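PDB 4ESK: leukocyte-associated immunoglobulin-like receptor 1 from Mus musculus, which acts as an inhibitory cell-surface receptor that constitutively restrains natural killer cells, B cells and T cells, recruiting the phosphatases PTPN6 and PTPN11 once tyrosine-phosphorylated. Local coordinates for residues A[32-46]-A[77-91]. Sequence-based numbering, arbitrary orientation. Where two conformers were deposited one is given.
Sequences YSDKHDLYNMVRLEK and HYSCIYSKGITWSER
Antiparallel strands 41-46 and 77-84 are neighbours in the larger sheet of the extracellular Ig-like domain. Arg-43 N reaches Ile-81 O at 2.9 Å in a hydrogen-bonded pair. Asn-40 and Met-41 both face Ser-83 in a classic beta bulge, where the Asn-40 bond is weak. Val-42, Leu-44, Cys-80 and Tyr-82 face the second sheet, and Cys-80 is disulfide-bonded to Cys-30. The Tyr-82 ring is packed on both faces: Val-42 CG2 lies 3.8 Å from its centroid and Tyr-32 CB, over the opposite face, 4.0 Å from that centroid. With CG2 anti to the backbone N, the Val-42 methyl is placed over the ring face. His-36 CD2 comes within 3.6 Å of Tyr-82 CE2, and His-36 NE2 and Tyr-82 OH both hydrogen-bond to Asp-63 OD1. An alanine in place of Tyr-82 would probably leave Val-42 and Tyr-32 facing a gap and Asp-63 short of one partner. Lys-46 CG packs over one face of the Tyr-78 ring, 4.1 Å from its centroid, and Tyr-78 OH hydrogen-bonds to Ile-74 O. On the other sheet face, Ile-81 CG2 and CD1 pack against one face of the Arg-43 guanidinium. Water 2 links Arg-43 NH1, Ile-81 O and Ser-83 OG. Glu-45 OE2 forms a salt bridge with Arg-91 NH2, 2.7 Å away and above the carboxylate plane. Paired strands, this cross-sheet disulfide and the tyrosine corner of Tyr-78 are typical of the immunoglobulin fold.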
ATOM      1  N   TYR A  32     -10.049   0.126  -3.254  1.00 13.12           N
ATOM      2  CA  TYR A  32     -11.191  -0.509  -2.631  1.00 14.35           C
ATOM      3  C   TYR A  32     -12.332  -0.515  -3.617  1.00 16.68           C
ATOM      4  O   TYR A  32     -13.024   0.473  -3.765  1.00 17.53           O
ATOM      5  CB  TYR A  32     -11.577   0.180  -1.329  1.00 13.86           C
ATOM      6  CG  TYR A  32     -12.352  -0.680  -0.357  1.00 13.33           C
ATOM      7  CD1 TYR A  32     -12.935  -1.900  -0.736  1.00 13.67           C
ATOM      8  CD2 TYR A  32     -12.506  -0.277   0.964  1.00 13.59           C
ATOM      9  CE1 TYR A  32     -13.604  -2.678   0.178  1.00 13.69           C
ATOM     10  CE2 TYR A  32     -13.188  -1.044   1.883  1.00 13.49           C
ATOM     11  CZ  TYR A  32     -13.747  -2.238   1.486  1.00 14.29           C
ATOM     12  OH  TYR A  32     -14.415  -3.019   2.400  1.00 15.47           O
ATOM     13  N   SER A  33     -12.486  -1.650  -4.285  1.00 19.81           N
ATOM     14  CA  SER A  33     -13.581  -1.889  -5.209  1.00 22.28           C
ATOM     15  C   SER A  33     -14.901  -1.889  -4.450  1.00 21.80           C
ATOM     16  O   SER A  33     -15.029  -2.465  -3.361  1.00 22.97           O
ATOM     17  CB  SER A  33     -13.411  -3.243  -5.896  1.00 24.24           C
ATOM     18  OG  SER A  33     -13.656  -4.294  -4.969  1.00 26.55           O
ATOM     19  N   ASP A  34     -15.902  -1.287  -5.042  1.00 23.58           N
ATOM     20  CA  ASP A  34     -17.275  -1.480  -4.568  1.00 24.54           C
ATOM     21  C   ASP A  34     -17.609  -0.538  -3.418  1.00 22.79           C
ATOM     22  O   ASP A  34     -18.679   0.057  -3.437  1.00 21.98           O
ATOM     23  CB  ASP A  34     -17.575  -2.947  -4.148  1.00 27.75           C
ATOM     24  CG  ASP A  34     -17.268  -3.966  -5.247  1.00 32.08           C
ATOM     25  OD1 ASP A  34     -17.768  -3.757  -6.377  1.00 35.28           O
ATOM     26  OD2 ASP A  34     -16.540  -4.978  -4.985  1.00 34.17           O
ATOM     27  N   LYS A  35     -16.711  -0.389  -2.439  1.00 20.48           N
ATOM     28  CA  LYS A  35     -17.056   0.287  -1.167  1.00 19.88           C
ATOM     29  C   LYS A  35     -16.299   1.582  -0.897  1.00 18.44           C
ATOM     30  O   LYS A  35     -16.399   2.140   0.191  1.00 16.92           O
ATOM     31  CB  LYS A  35     -16.803  -0.650   0.021  1.00 22.08           C
ATOM     32  CG  LYS A  35     -17.364  -2.044  -0.130  1.00 25.15           C
ATOM     33  CD  LYS A  35     -18.871  -2.063  -0.054  1.00 27.25           C
ATOM     34  CE  LYS A  35     -19.400  -3.481   0.150  1.00 30.27           C
ATOM     35  NZ  LYS A  35     -18.688  -4.262   1.212  1.00 34.14           N
ATOM     36  N   HIS A  36     -15.560   2.082  -1.876  1.00 16.85           N
ATOM     37  CA  HIS A  36     -14.626   3.193  -1.630  1.00 16.82           C
ATOM     38  C   HIS A  36     -15.305   4.427  -1.086  1.00 17.37           C
ATOM     39  O   HIS A  36     -14.767   5.091  -0.196  1.00 16.41           O
ATOM     40  CB  HIS A  36     -13.878   3.508  -2.921  1.00 16.71           C
ATOM     41  CG  HIS A  36     -12.701   4.435  -2.748  1.00 15.87           C
ATOM     42  ND1 HIS A  36     -12.796   5.760  -2.907  1.00 15.68           N
ATOM     43  CD2 HIS A  36     -11.357   4.166  -2.492  1.00 15.94           C
ATOM     44  CE1 HIS A  36     -11.573   6.319  -2.726  1.00 15.12           C
ATOM     45  NE2 HIS A  36     -10.705   5.342  -2.476  1.00 14.94           N
ATOM     46  N   ASP A  37     -16.512   4.727  -1.578  1.00 17.66           N
ATOM     47  CA  ASP A  37     -17.242   5.930  -1.149  1.00 19.99           C
ATOM     48  C   ASP A  37     -17.623   5.931   0.334  1.00 18.09           C
ATOM     49  O   ASP A  37     -17.921   6.992   0.891  1.00 18.47           O
ATOM     50  CB  ASP A  37     -18.533   6.117  -1.975  1.00 22.36           C
ATOM     51  CG  ASP A  37     -18.288   6.738  -3.329  1.00 26.69           C
ATOM     52  OD1 ASP A  37     -19.008   6.397  -4.293  1.00 30.41           O
ATOM     53  OD2 ASP A  37     -17.388   7.591  -3.442  1.00 30.61           O
ATOM     54  N   LEU A  38     -17.624   4.767   0.972  1.00 16.95           N
ATOM     55  CA  LEU A  38     -18.053   4.662   2.379  1.00 16.69           C
ATOM     56  C   LEU A  38     -16.997   5.151   3.377  1.00 17.35           C
ATOM     57  O   LEU A  38     -17.329   5.499   4.526  1.00 16.66           O
ATOM     58  CB  LEU A  38     -18.431   3.233   2.737  1.00 17.40           C
ATOM     59  CG  LEU A  38     -19.493   2.526   1.894  1.00 17.68           C
ATOM     60  CD1 LEU A  38     -19.842   1.195   2.527  1.00 17.95           C
ATOM     61  CD2 LEU A  38     -20.722   3.410   1.712  1.00 18.84           C
ATOM     62  N   TYR A  39     -15.733   5.158   2.952  1.00 16.55           N
ATOM     63  CA  TYR A  39     -14.601   5.450   3.845  1.00 17.88           C
ATOM     64  C   TYR A  39     -13.987   6.772   3.418  1.00 18.94           C
ATOM     65  O   TYR A  39     -13.862   7.027   2.216  1.00 20.94           O
ATOM     66  CB  TYR A  39     -13.589   4.294   3.809  1.00 18.55           C
ATOM     67  CG  TYR A  39     -14.234   2.980   4.196  1.00 17.94           C
ATOM     68  CD1 TYR A  39     -14.429   2.650   5.518  1.00 18.17           C
ATOM     69  CD2 TYR A  39     -14.737   2.110   3.232  1.00 18.57           C
ATOM     70  CE1 TYR A  39     -15.050   1.468   5.891  1.00 19.34           C
ATOM     71  CE2 TYR A  39     -15.375   0.932   3.591  1.00 18.87           C
ATOM     72  CZ  TYR A  39     -15.530   0.612   4.930  1.00 19.89           C
ATOM     73  OH  TYR A  39     -16.162  -0.551   5.336  1.00 21.28           O
ATOM     74  N   ASN A  40     -13.651   7.625   4.384  1.00 17.84           N
ATOM     75  CA  ASN A  40     -13.100   8.946   4.080  1.00 17.99           C
ATOM     76  C   ASN A  40     -11.603   9.106   4.388  1.00 15.98           C
ATOM     77  O   ASN A  40     -11.030  10.137   4.071  1.00 15.22           O
ATOM     78  CB  ASN A  40     -13.927  10.063   4.747  1.00 19.93           C
ATOM     79  CG  ASN A  40     -13.875  10.030   6.253  1.00 21.93           C
ATOM     80  OD1 ASN A  40     -13.268   9.151   6.862  1.00 22.14           O
ATOM     81  ND2 ASN A  40     -14.548  11.015   6.881  1.00 25.85           N
ATOM     82  N   MET A  41     -11.003   8.092   5.005  1.00 15.69           N
ATOM     83  CA  MET A  41      -9.571   8.061   5.270  1.00 15.38           C
ATOM     84  C   MET A  41      -8.952   6.774   4.745  1.00 13.86           C
ATOM     85  O   MET A  41      -9.563   5.715   4.762  1.00 12.10           O
ATOM     86  CB  MET A  41      -9.288   8.160   6.764  1.00 16.37           C
ATOM     87  CG  MET A  41      -9.615   9.544   7.330  1.00 17.87           C
ATOM     88  SD  MET A  41      -8.537  10.829   6.667  1.00 20.14           S
ATOM     89  CE  MET A  41      -6.940  10.238   7.256  1.00 20.59           C
ATOM     90  N   VAL A  42      -7.706   6.882   4.310  1.00 13.44           N
ATOM     91  CA  VAL A  42      -6.947   5.701   3.935  1.00 13.45           C
ATOM     92  C   VAL A  42      -5.553   5.828   4.540  1.00 13.23           C
ATOM     93  O   VAL A  42      -4.915   6.894   4.484  1.00 13.50           O
ATOM     94  CB  VAL A  42      -6.891   5.498   2.407  1.00 13.92           C
ATOM     95  CG1 VAL A  42      -6.340   6.719   1.686  1.00 13.75           C
ATOM     96  CG2 VAL A  42      -6.077   4.248   2.079  1.00 14.04           C
ATOM     97  N   ARG A  43      -5.092   4.739   5.122  1.00 14.07           N
ATOM     98  CA  ARG A  43      -3.773   4.716   5.715  1.00 15.21           C
ATOM     99  C   ARG A  43      -2.959   3.518   5.250  1.00 14.72           C
ATOM    100  O   ARG A  43      -3.485   2.418   4.971  1.00 13.83           O
ATOM    101  CB  ARG A  43      -3.839   4.790   7.221  1.00 17.41           C
ATOM    102  CG  ARG A  43      -4.295   3.560   7.966  1.00 19.46           C
ATOM    103  CD  ARG A  43      -4.256   3.887   9.456  1.00 21.50           C
ATOM    104  NE  ARG A  43      -4.686   2.796  10.322  1.00 23.22           N
ATOM    105  CZ  ARG A  43      -5.942   2.563  10.715  1.00 23.91           C
ATOM    106  NH1 ARG A  43      -6.960   3.312  10.304  1.00 24.75           N
ATOM    107  NH2 ARG A  43      -6.180   1.559  11.534  1.00 24.87           N
ATOM    108  N   LEU A  44      -1.677   3.785   5.102  1.00 13.85           N
ATOM    109  CA  LEU A  44      -0.711   2.751   4.854  1.00 14.70           C
ATOM    110  C   LEU A  44      -0.142   2.392   6.203  1.00 15.54           C
ATOM    111  O   LEU A  44       0.445   3.255   6.881  1.00 17.07           O
ATOM    112  CB  LEU A  44       0.346   3.285   3.901  1.00 14.87           C
ATOM    113  CG  LEU A  44       1.372   2.349   3.303  1.00 15.98           C
ATOM    114  CD1 LEU A  44       0.697   1.130   2.660  1.00 15.78           C
ATOM    115  CD2 LEU A  44       2.141   3.175   2.286  1.00 14.60           C
ATOM    116  N   GLU A  45      -0.352   1.150   6.605  1.00 15.92           N
ATOM    117  CA  GLU A  45       0.175   0.611   7.853  1.00 17.86           C
ATOM    118  C   GLU A  45       1.486  -0.104   7.538  1.00 19.20           C
ATOM    119  O   GLU A  45       1.553  -0.865   6.573  1.00 17.18           O
ATOM    120  CB  GLU A  45      -0.807  -0.374   8.489  1.00 21.34           C
ATOM    121  CG  GLU A  45      -0.389  -0.852   9.889  1.00 24.98           C
ATOM    122  CD  GLU A  45      -1.307  -1.911  10.485  1.00 28.86           C
ATOM    123  OE1 GLU A  45      -2.148  -1.556  11.326  1.00 32.56           O
ATOM    124  OE2 GLU A  45      -1.195  -3.110  10.113  1.00 33.39           O
ATOM    125  N   LYS A  46       2.513   0.155   8.345  1.00 18.04           N
ATOM    126  CA  LYS A  46       3.793  -0.566   8.237  1.00 18.31           C
ATOM    127  C   LYS A  46       4.124  -1.162   9.583  1.00 19.54           C
ATOM    128  O   LYS A  46       4.189  -0.427  10.569  1.00 19.00           O
ATOM    129  CB  LYS A  46       4.906   0.383   7.809  1.00 19.26           C
ATOM    130  CG  LYS A  46       6.322  -0.222   7.738  1.00 19.51           C
ATOM    131  CD  LYS A  46       7.322   0.845   7.334  1.00 20.40           C
ATOM    132  CE  LYS A  46       8.736   0.306   7.194  1.00 22.28           C
ATOM    133  NZ  LYS A  46       9.257  -0.299   8.456  1.00 22.39           N
ATOM    134  N   HIS A  77       6.529  -4.772   6.524  1.00 16.35           N
ATOM    135  CA  HIS A  77       5.252  -5.341   6.074  1.00 16.52           C
ATOM    136  C   HIS A  77       4.217  -4.262   5.972  1.00 16.73           C
ATOM    137  O   HIS A  77       4.047  -3.474   6.921  1.00 16.43           O
ATOM    138  CB  HIS A  77       4.765  -6.403   7.052  1.00 17.75           C
ATOM    139  CG  HIS A  77       5.602  -7.662   7.042  1.00 20.45           C
ATOM    140  ND1 HIS A  77       6.765  -7.761   7.721  1.00 23.43           N
ATOM    141  CD2 HIS A  77       5.420  -8.882   6.401  1.00 22.89           C
ATOM    142  CE1 HIS A  77       7.306  -8.984   7.524  1.00 23.07           C
ATOM    143  NE2 HIS A  77       6.489  -9.674   6.715  1.00 24.63           N
ATOM    144  N   TYR A  78       3.502  -4.227   4.849  1.00 14.78           N
ATOM    145  CA  TYR A  78       2.607  -3.133   4.536  1.00 13.91           C
ATOM    146  C   TYR A  78       1.213  -3.630   4.228  1.00 14.00           C
ATOM    147  O   TYR A  78       1.050  -4.670   3.595  1.00 13.20           O
ATOM    148  CB  TYR A  78       3.096  -2.378   3.315  1.00 14.23           C
ATOM    149  CG  TYR A  78       4.372  -1.584   3.537  1.00 14.67           C
ATOM    150  CD1 TYR A  78       4.327  -0.225   3.818  1.00 14.82           C
ATOM    151  CD2 TYR A  78       5.610  -2.209   3.469  1.00 15.21           C
ATOM    152  CE1 TYR A  78       5.488   0.512   4.018  1.00 15.93           C
ATOM    153  CE2 TYR A  78       6.781  -1.485   3.670  1.00 15.72           C
ATOM    154  CZ  TYR A  78       6.710  -0.139   3.933  1.00 15.52           C
ATOM    155  OH  TYR A  78       7.874   0.570   4.106  1.00 16.91           O
ATOM    156  N   SER A  79       0.222  -2.869   4.689  1.00 13.36           N
ATOM    157  CA  SER A  79      -1.161  -3.115   4.319  0.50 13.29           C
ATOM    158  C   SER A  79      -1.906  -1.785   4.241  1.00 13.64           C
ATOM    159  O   SER A  79      -1.501  -0.775   4.875  1.00 13.54           O
ATOM    160  CB  SER A  79      -1.819  -4.060   5.318  0.50 13.40           C
ATOM    161  OG  SER A  79      -1.808  -3.507   6.614  0.50 12.91           O
ATOM    162  N   CYS A  80      -2.969  -1.756   3.439  1.00 12.51           N
ATOM    163  CA  CYS A  80      -3.815  -0.565   3.332  1.00 13.05           C
ATOM    164  C   CYS A  80      -5.040  -0.740   4.245  1.00 13.13           C
ATOM    165  O   CYS A  80      -5.643  -1.798   4.257  1.00 12.85           O
ATOM    166  CB  CYS A  80      -4.298  -0.378   1.889  1.00 13.36           C
ATOM    167  SG  CYS A  80      -2.974  -0.085   0.671  1.00 14.95           S
ATOM    168  N   ILE A  81      -5.410   0.302   4.988  1.00 13.54           N
ATOM    169  CA  ILE A  81      -6.623   0.290   5.837  1.00 14.12           C
ATOM    170  C   ILE A  81      -7.487   1.491   5.472  1.00 13.61           C
ATOM    171  O   ILE A  81      -7.016   2.642   5.475  1.00 13.06           O
ATOM    172  CB  ILE A  81      -6.324   0.337   7.357  1.00 15.86           C
ATOM    173  CG1 ILE A  81      -5.370  -0.812   7.737  1.00 17.30           C
ATOM    174  CG2 ILE A  81      -7.649   0.304   8.128  1.00 16.58           C
ATOM    175  CD1 ILE A  81      -4.765  -0.763   9.120  1.00 18.52           C
ATOM    176  N   TYR A  82      -8.743   1.219   5.132  1.00 12.65           N
ATOM    177  CA  TYR A  82      -9.717   2.252   4.830  1.00 13.09           C
ATOM    178  C   TYR A  82     -10.588   2.398   6.062  1.00 14.08           C
ATOM    179  O   TYR A  82     -10.967   1.390   6.662  1.00 15.40           O
ATOM    180  CB  TYR A  82     -10.573   1.851   3.622  1.00 12.44           C
ATOM    181  CG  TYR A  82      -9.878   2.086   2.315  1.00 11.75           C
ATOM    182  CD1 TYR A  82      -9.045   1.115   1.775  1.00 11.73           C
ATOM    183  CD2 TYR A  82     -10.022   3.291   1.626  1.00 11.89           C
ATOM    184  CE1 TYR A  82      -8.406   1.319   0.585  1.00 11.59           C
ATOM    185  CE2 TYR A  82      -9.348   3.512   0.452  1.00 11.67           C
ATOM    186  CZ  TYR A  82      -8.546   2.510  -0.070  1.00 11.59           C
ATOM    187  OH  TYR A  82      -7.908   2.735  -1.242  1.00 11.48           O
ATOM    188  N   SER A  83     -10.896   3.633   6.445  1.00 15.10           N
ATOM    189  CA  SER A  83     -11.696   3.858   7.652  1.00 15.80           C
ATOM    190  C   SER A  83     -12.665   5.028   7.546  1.00 16.52           C
ATOM    191  O   SER A  83     -12.546   5.897   6.685  1.00 15.24           O
ATOM    192  CB  SER A  83     -10.785   4.032   8.878  1.00 16.50           C
ATOM    193  OG  SER A  83      -9.985   5.176   8.745  1.00 16.88           O
ATOM    194  N   LYS A  84     -13.633   5.017   8.461  1.00 19.79           N
ATOM    195  CA  LYS A  84     -14.573   6.112   8.663  1.00 22.36           C
ATOM    196  C   LYS A  84     -14.773   6.201  10.187  1.00 23.46           C
ATOM    197  O   LYS A  84     -15.171   5.221  10.828  1.00 23.67           O
ATOM    198  CB  LYS A  84     -15.904   5.794   7.975  1.00 25.17           C
ATOM    199  CG  LYS A  84     -17.011   6.824   8.180  1.00 27.06           C
ATOM    200  CD  LYS A  84     -16.817   8.043   7.290  1.00 29.94           C
ATOM    201  CE  LYS A  84     -17.913   9.092   7.485  1.00 31.49           C
ATOM    202  NZ  LYS A  84     -19.282   8.504   7.521  1.00 33.43           N
ATOM    203  N   GLY A  85     -14.455   7.357  10.752  1.00 26.59           N
ATOM    204  CA  GLY A  85     -14.509   7.543  12.198  1.00 28.14           C
ATOM    205  C   GLY A  85     -13.587   6.575  12.911  1.00 30.58           C
ATOM    206  O   GLY A  85     -12.510   6.232  12.402  1.00 29.58           O
ATOM    207  N   ILE A  86     -14.030   6.121  14.081  1.00 31.90           N
ATOM    208  CA  ILE A  86     -13.270   5.208  14.938  1.00 35.06           C
ATOM    209  C   ILE A  86     -13.776   3.762  14.875  1.00 35.99           C
ATOM    210  O   ILE A  86     -13.123   2.839  15.369  1.00 41.48           O
ATOM    211  CB  ILE A  86     -13.332   5.684  16.413  1.00 36.16           C
ATOM    212  CG1 ILE A  86     -14.790   5.730  16.919  1.00 37.10           C
ATOM    213  CG2 ILE A  86     -12.658   7.044  16.540  1.00 35.64           C
ATOM    214  CD1 ILE A  86     -14.935   5.910  18.422  1.00 37.97           C
ATOM    215  N   THR A  87     -14.941   3.569  14.272  1.00 35.18           N
ATOM    216  CA  THR A  87     -15.663   2.300  14.371  1.00 36.18           C
ATOM    217  C   THR A  87     -15.428   1.389  13.173  1.00 34.37           C
ATOM    218  O   THR A  87     -15.319   0.169  13.318  1.00 36.90           O
ATOM    219  CB  THR A  87     -17.176   2.564  14.501  1.00 37.56           C
ATOM    220  OG1 THR A  87     -17.417   3.274  15.723  1.00 41.01           O
ATOM    221  CG2 THR A  87     -17.972   1.261  14.501  1.00 40.40           C
ATOM    222  N   TRP A  88     -15.357   1.986  11.991  1.00 30.10           N
ATOM    223  CA  TRP A  88     -15.360   1.217  10.759  1.00 28.49           C
ATOM    224  C   TRP A  88     -14.022   1.229  10.138  1.00 25.26           C
ATOM    225  O   TRP A  88     -13.482   2.299   9.905  1.00 22.86           O
ATOM    226  CB  TRP A  88     -16.330   1.838   9.786  1.00 29.35           C
ATOM    227  CG  TRP A  88     -17.697   1.943  10.369  1.00 31.34           C
ATOM    228  CD1 TRP A  88     -18.288   3.057  10.951  1.00 33.23           C
ATOM    229  CD2 TRP A  88     -18.699   0.879  10.466  1.00 32.39           C
ATOM    230  NE1 TRP A  88     -19.561   2.761  11.385  1.00 33.23           N
ATOM    231  CE2 TRP A  88     -19.867   1.474  11.128  1.00 33.63           C
ATOM    232  CE3 TRP A  88     -18.747  -0.457  10.089  1.00 33.14           C
ATOM    233  CZ2 TRP A  88     -21.014   0.745  11.382  1.00 33.08           C
ATOM    234  CZ3 TRP A  88     -19.912  -1.181  10.348  1.00 33.60           C
ATOM    235  CH2 TRP A  88     -21.017  -0.588  10.982  1.00 34.23           C
ATOM    236  N   SER A  89     -13.503   0.044   9.817  1.00 23.11           N
ATOM    237  CA  SER A  89     -12.280  -0.050   9.033  1.00 22.51           C
ATOM    238  C   SER A  89     -12.115  -1.443   8.427  1.00 21.91           C
ATOM    239  O   SER A  89     -12.632  -2.434   8.945  1.00 22.12           O
ATOM    240  CB  SER A  89     -11.047   0.318   9.865  1.00 22.93           C
ATOM    241  OG  SER A  89     -10.736  -0.689  10.800  1.00 23.82           O
ATOM    242  N   GLU A  90     -11.414  -1.496   7.307  1.00 20.25           N
ATOM    243  CA  GLU A  90     -11.170  -2.739   6.594  1.00 20.01           C
ATOM    244  C   GLU A  90      -9.764  -2.672   6.061  1.00 18.13           C
ATOM    245  O   GLU A  90      -9.310  -1.598   5.657  1.00 16.67           O
ATOM    246  CB  GLU A  90     -12.133  -2.916   5.423  1.00 21.47           C
ATOM    247  CG  GLU A  90     -13.606  -2.991   5.840  1.00 23.24           C
ATOM    248  CD  GLU A  90     -13.973  -4.240   6.632  1.00 25.24           C
ATOM    249  OE1 GLU A  90     -13.161  -5.192   6.775  1.00 25.79           O
ATOM    250  OE2 GLU A  90     -15.105  -4.261   7.150  1.00 27.79           O
ATOM    251  N   ARG A  91      -9.092  -3.813   6.092  1.00 17.30           N
ATOM    252  CA  ARG A  91      -7.691  -3.897   5.729  1.00 17.37           C
ATOM    253  C   ARG A  91      -7.482  -4.827   4.546  1.00 15.19           C
ATOM    254  O   ARG A  91      -8.229  -5.779   4.367  1.00 15.37           O
ATOM    255  CB  ARG A  91      -6.852  -4.380   6.911  1.00 20.21           C
ATOM    256  CG  ARG A  91      -7.005  -5.857   7.248  1.00 23.73           C
ATOM    257  CD  ARG A  91      -6.106  -6.286   8.389  1.00 28.16           C
ATOM    258  NE  ARG A  91      -4.727  -5.852   8.168  1.00 31.11           N
ATOM    259  CZ  ARG A  91      -4.047  -4.995   8.927  1.00 33.44           C
ATOM    260  NH1 ARG A  91      -4.564  -4.463  10.031  1.00 36.23           N
ATOM    261  NH2 ARG A  91      -2.802  -4.695   8.591  1.00 35.64           N
TER
HETATM  262  O   HOH W   1     -16.563  -1.435   7.636  1.00 29.27           O
HETATM  263  O   HOH W   2      -7.627   4.845   7.473  1.00 20.74           O
HETATM  264  O   HOH W   3       1.256  -3.910   8.037  1.00 30.57           O